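PDB 5NJL: cell surface protein (Putative S-layer protein) from Clostridioides difficile R20291, which probably forms part of the S-layer and cell wall surface of the bacterium, has an extended three-domain fold and mediates cell adhesion in vitro. Local coordinates for residues E46-S49 and K50-I53; D58-E61 and K62-A66. All coordinates share one frame; numbering follows the deposited sequence.

Contact 1: E46-S49 and K50-I53; sequences ETLS and KLKI. With SO4 (sulfate ion), chain K.
Lys50 N reaches Thr47 O from well above the carbonyl plane, 63° out of it, as the tight reversal of the chain brings the N-H over the face of the peptide group. The hydrogen bond is nonetheless nearly straight at the hydrogen, and N and O are 3.0 Å apart. It closes a type I beta turn from Thr47 to Lys50, and two water molecules bridge backbone atoms around that turn. One accepts from Glu46 N and donates to Lys50 O; the other donates to Leu48 O at 2.6 Å and accepts from Leu51 N. The turn lies within the hairpin connection that joins strand 40-45 to its antiparallel neighbour 52-54 at the border of a five-stranded mixed sheet. Thr47 OG1 sits between its own backbone N and carbonyl carbon (chi1 67°), which turns the hydroxyl inward: it receives a weak bond from Ser49 N and lies against Lys50 CG at 3.4 Å. From there the lysine chain bends at chi3 (76°) and passes obliquely across the glutamate side chain, bringing NZ to 3.7 Å from Glu46 OE1, a long salt bridge at an exposed surface. Leu51 brings its end back to the turn, CD2 3.5 Å from Thr47 O, while its CD1 meets Leu48 CD2 at 4.2 Å. Both leucines also touch Ile74 of strand 72-79. Farther along, Ile53 N donates to O3 of a sulfate ion, probably from the crystallisation liquor, at 2.8 Å.

Contact 2: D58-E61 and K62-A66; sequences DELE and KLVNA
Leu60 and Val64, one helical turn apart, present their branches to each other at a slant, with Leu60 CD1 3.7 Å from Val64 CG2. The valine branch that does the touching lies beside its own backbone N, its twin CG1 being anti to that N (chi1 171°); CG2 thereby leans back along the helix, also approaching Leu60 O at 3.3 Å. Leu63 uses its isobutyl group differently: within the helix it meets the backbone, CG 3.4 Å from Glu59 O. These residues belong to helix 57-65, an amphipathic element whose apolar side packs on the mixed sheet: Leu60 reaches Val44, Ile54 and Val75, Leu63 reaches Val44 and Leu73, and Val64 touches Leu73 and Ala14 of helix 14-25. Backbone bonds of the i to i+4 kind fix the spacing of the side chains. Val64 N to Leu60 O is 2.9 Å, whereas Leu63 N to Glu59 O is weak at 3.4 Å. On the polar side, Lys62 runs extended away from the preceding turn, CB passing 3.4 Å from Asp58 O; its NZ remains 6.7 Å from Asp58 OD2, so any attraction between the charges is probably modest. With CG beside its own backbone N (chi1 -66°), Asn65 brings that carbon to 3.1 Å from Glu61 O, but the amide does not hydrogen-bond to it; the oxygen is taken by Asn65 N. Near the start of the helix, Glu59 directs OE2 backwards to accept from the backbone N atoms of Thr55 and Asn56.

Contact 1 closes before contact 2 opens, and only a few residues separate them: the chain leaves the turn through strand 52-54 and passes almost directly into helix 57-65. Their centres lie 14 Å apart and their nearest atoms about 4 Å, without touching. Both belong to the unit built on the five-stranded mixed sheet, contact 1 at its outer strand and contact 2 on the helix packed against it. Strand 72-79 receives leucine side chains from both. The hairpin turn and the helix are thus consecutive elements, one at an edge and the other on a face of the same sheet, within an extended three-domain surface protein.

Contact 1: E46-S49 and K50-I53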
loop_
_atom_site.group_PDB
_atom_site.type_symbol
_atom_site.label_atom_id
_atom_site.label_comp_id
_atom_site.label_asym_id
_atom_site.label_seq_id
_atom_site.Cartn_x
_atom_site.Cartn_y
_atom_site.Cartn_z
ATOM N N GLU A 46 11.309 17.075 -7.226
ATOM C CA GLU A 46 11.333 17.264 -8.692
ATOM C C GLU A 46 11.284 15.936 -9.422
ATOM O O GLU A 46 10.667 15.841 -10.497
ATOM C CB GLU A 46 12.582 18.043 -9.130
ATOM C CG GLU A 46 12.555 19.521 -8.748
ATOM C CD GLU A 46 13.945 20.139 -8.624
ATOM O OE1 GLU A 46 14.890 19.650 -9.292
ATOM O OE2 GLU A 46 14.096 21.111 -7.848
ATOM N N THR A 47 11.934 14.919 -8.835
ATOM C CA THR A 47 11.971 13.566 -9.395
ATOM C C THR A 47 11.824 12.518 -8.295
ATOM O O THR A 47 11.917 12.843 -7.106
ATOM C CB THR A 47 13.318 13.301 -10.091
ATOM O OG1 THR A 47 14.369 13.271 -9.107
ATOM C CG2 THR A 47 13.615 14.397 -11.141
ATOM N N LEU A 48 11.622 11.268 -8.704
ATOM C CA LEU A 48 11.556 10.133 -7.765
ATOM C C LEU A 48 12.842 9.904 -6.970
ATOM O O LEU A 48 12.783 9.322 -5.895
ATOM C CB LEU A 48 11.144 8.843 -8.478
ATOM C CG LEU A 48 9.685 8.811 -8.940
ATOM C CD1 LEU A 48 9.459 7.727 -9.991
ATOM C CD2 LEU A 48 8.740 8.628 -7.761
ATOM N N SER A 49 13.980 10.378 -7.472
ATOM C CA SER A 49 15.245 10.326 -6.730
ATOM C C SER A 49 15.515 11.528 -5.827
ATOM O O SER A 49 16.541 11.560 -5.163
ATOM C CB SER A 49 16.419 10.176 -7.710
ATOM O OG SER A 49 16.278 8.991 -8.471
ATOM N N LYS A 50 14.628 12.524 -5.806
ATOM C CA LYS A 50 14.856 13.721 -4.997
ATOM C C LYS A 50 13.640 14.033 -4.117
ATOM O O LYS A 50 13.308 15.193 -3.891
ATOM C CB LYS A 50 15.206 14.902 -5.915
ATOM C CG LYS A 50 16.431 14.659 -6.795
ATOM C CD LYS A 50 16.666 15.786 -7.792
ATOM C CE LYS A 50 17.255 17.021 -7.129
ATOM N NZ LYS A 50 17.973 17.867 -8.119
ATOM N N LEU A 51 12.983 12.992 -3.613
ATOM C CA LEU A 51 11.787 13.175 -2.804
ATOM C C LEU A 51 12.174 13.567 -1.380
ATOM O O LEU A 51 13.174 13.099 -0.847
ATOM C CB LEU A 51 10.949 11.900 -2.787
ATOM C CG LEU A 51 10.368 11.427 -4.103
ATOM C CD1 LEU A 51 9.695 10.082 -3.895
ATOM C CD2 LEU A 51 9.395 12.444 -4.673
ATOM N N LYS A 52 11.372 14.438 -0.775
ATOM C CA LYS A 52 11.565 14.859 0.608
ATOM C C LYS A 52 10.245 14.795 1.348
ATOM O O LYS A 52 9.216 15.158 0.798
ATOM C CB LYS A 52 12.117 16.275 0.635
ATOM C CG LYS A 52 13.612 16.304 0.360
ATOM C CD LYS A 52 14.057 17.561 -0.363
ATOM C CE LYS A 52 15.574 17.559 -0.520
ATOM N NZ LYS A 52 16.011 18.492 -1.594
ATOM N N ILE A 53 10.286 14.322 2.591
ATOM C CA ILE A 53 9.129 14.301 3.463
ATOM C C ILE A 53 8.729 15.741 3.769
ATOM O O ILE A 53 9.568 16.556 4.060
ATOM C CB ILE A 53 9.402 13.531 4.790
ATOM C CG1 ILE A 53 9.669 12.040 4.499
ATOM C CG2 ILE A 53 8.211 13.651 5.743
ATOM C CD1 ILE A 53 10.478 11.338 5.585
HETATM S S SO4 K . 13.576 13.294 4.142
HETATM O O1 SO4 K . 14.368 14.323 3.418
HETATM O O2 SO4 K . 13.009 13.864 5.390
HETATM O O3 SO4 K . 12.490 12.820 3.265
HETATM O O4 SO4 K . 14.433 12.138 4.483
HETATM O O HOH W 1 13.140 18.060 -5.515
HETATM O O HOH W 2 13.807 10.103 -3.675
#

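Contact 2: D58-E61 and K62-A66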
loop_
_atom_site.group_PDB
_atom_site.type_symbol
_atom_site.label_atom_id
_atom_site.label_comp_id
_atom_site.label_asym_id
_atom_site.label_seq_id
_atom_site.Cartn_x
_atom_site.Cartn_y
_atom_site.Cartn_z
ATOM N N ASP A 58 1.331 23.298 3.500
ATOM C CA ASP A 58 1.888 24.503 2.885
ATOM C C ASP A 58 3.198 24.246 2.160
ATOM O O ASP A 58 3.483 24.910 1.164
ATOM C CB ASP A 58 2.067 25.677 3.867
ATOM C CG ASP A 58 2.591 26.921 3.147
ATOM O OD1 ASP A 58 1.853 27.432 2.275
ATOM O OD2 ASP A 58 3.752 27.319 3.370
ATOM N N GLU A 59 3.969 23.251 2.586
ATOM C CA GLU A 59 5.180 22.919 1.853
ATOM C C GLU A 59 4.870 22.493 0.415
ATOM O O GLU A 59 5.607 22.857 -0.511
ATOM C CB GLU A 59 5.992 21.837 2.553
ATOM C CG GLU A 59 6.571 22.276 3.883
ATOM C CD GLU A 59 7.344 21.150 4.531
ATOM O OE1 GLU A 59 8.398 20.761 3.991
ATOM O OE2 GLU A 59 6.870 20.651 5.557
ATOM N N LEU A 60 3.791 21.729 0.247
ATOM C CA LEU A 60 3.342 21.311 -1.086
ATOM C C LEU A 60 2.765 22.492 -1.855
ATOM O O LEU A 60 3.085 22.682 -3.022
ATOM C CB LEU A 60 2.319 20.176 -1.001
ATOM C CG LEU A 60 1.624 19.792 -2.308
ATOM C CD1 LEU A 60 2.643 19.266 -3.289
ATOM C CD2 LEU A 60 0.555 18.758 -2.019
ATOM N N GLU A 61 1.894 23.263 -1.215
ATOM C CA GLU A 61 1.312 24.451 -1.860
ATOM C C GLU A 61 2.367 25.413 -2.378
ATOM O O GLU A 61 2.272 25.874 -3.519
ATOM C CB GLU A 61 0.348 25.173 -0.949
ATOM C CG GLU A 61 -0.893 24.385 -0.669
ATOM C CD GLU A 61 -1.737 24.995 0.421
ATOM O OE1 GLU A 61 -1.415 24.836 1.646
ATOM O OE2 GLU A 61 -2.750 25.613 0.044
ATOM N N LYS A 62 3.383 25.694 -1.572
ATOM C CA LYS A 62 4.471 26.568 -2.017
ATOM C C LYS A 62 5.186 26.056 -3.284
ATOM O O LYS A 62 5.498 26.833 -4.194
ATOM C CB LYS A 62 5.495 26.781 -0.907
ATOM C CG LYS A 62 6.465 27.920 -1.179
ATOM C CD LYS A 62 7.426 28.143 -0.015
ATOM C CE LYS A 62 8.514 29.142 -0.425
ATOM N NZ LYS A 62 9.526 29.334 0.649
ATOM N N LEU A 63 5.456 24.757 -3.321
ATOM C CA LEU A 63 6.153 24.142 -4.434
ATOM C C LEU A 63 5.289 24.115 -5.690
ATOM O O LEU A 63 5.789 24.420 -6.771
ATOM C CB LEU A 63 6.638 22.730 -4.072
ATOM C CG LEU A 63 7.813 22.690 -3.086
ATOM C CD1 LEU A 63 8.003 21.310 -2.467
ATOM C CD2 LEU A 63 9.112 23.106 -3.767
ATOM N N VAL A 64 4.013 23.764 -5.534
ATOM C CA VAL A 64 3.047 23.754 -6.642
ATOM C C VAL A 64 2.898 25.172 -7.199
ATOM O O VAL A 64 3.050 25.374 -8.402
ATOM C CB VAL A 64 1.677 23.200 -6.215
ATOM C CG1 VAL A 64 0.626 23.410 -7.308
ATOM C CG2 VAL A 64 1.784 21.716 -5.869
ATOM N N ASN A 65 2.649 26.153 -6.327
ATOM C CA ASN A 65 2.514 27.563 -6.773
ATOM C C ASN A 65 3.732 28.077 -7.550
ATOM O O ASN A 65 3.576 28.830 -8.507
ATOM C CB ASN A 65 2.215 28.512 -5.605
ATOM C CG ASN A 65 0.864 28.259 -4.962
ATOM O OD1 ASN A 65 0.003 27.587 -5.534
ATOM N ND2 ASN A 65 0.671 28.795 -3.746
ATOM N N ALA A 66 4.935 27.673 -7.152
ATOM C CA ALA A 66 6.150 28.126 -7.809
ATOM C C ALA A 66 6.572 27.283 -9.029
ATOM O O ALA A 66 7.615 27.539 -9.612
ATOM C CB ALA A 66 7.284 28.177 -6.800
#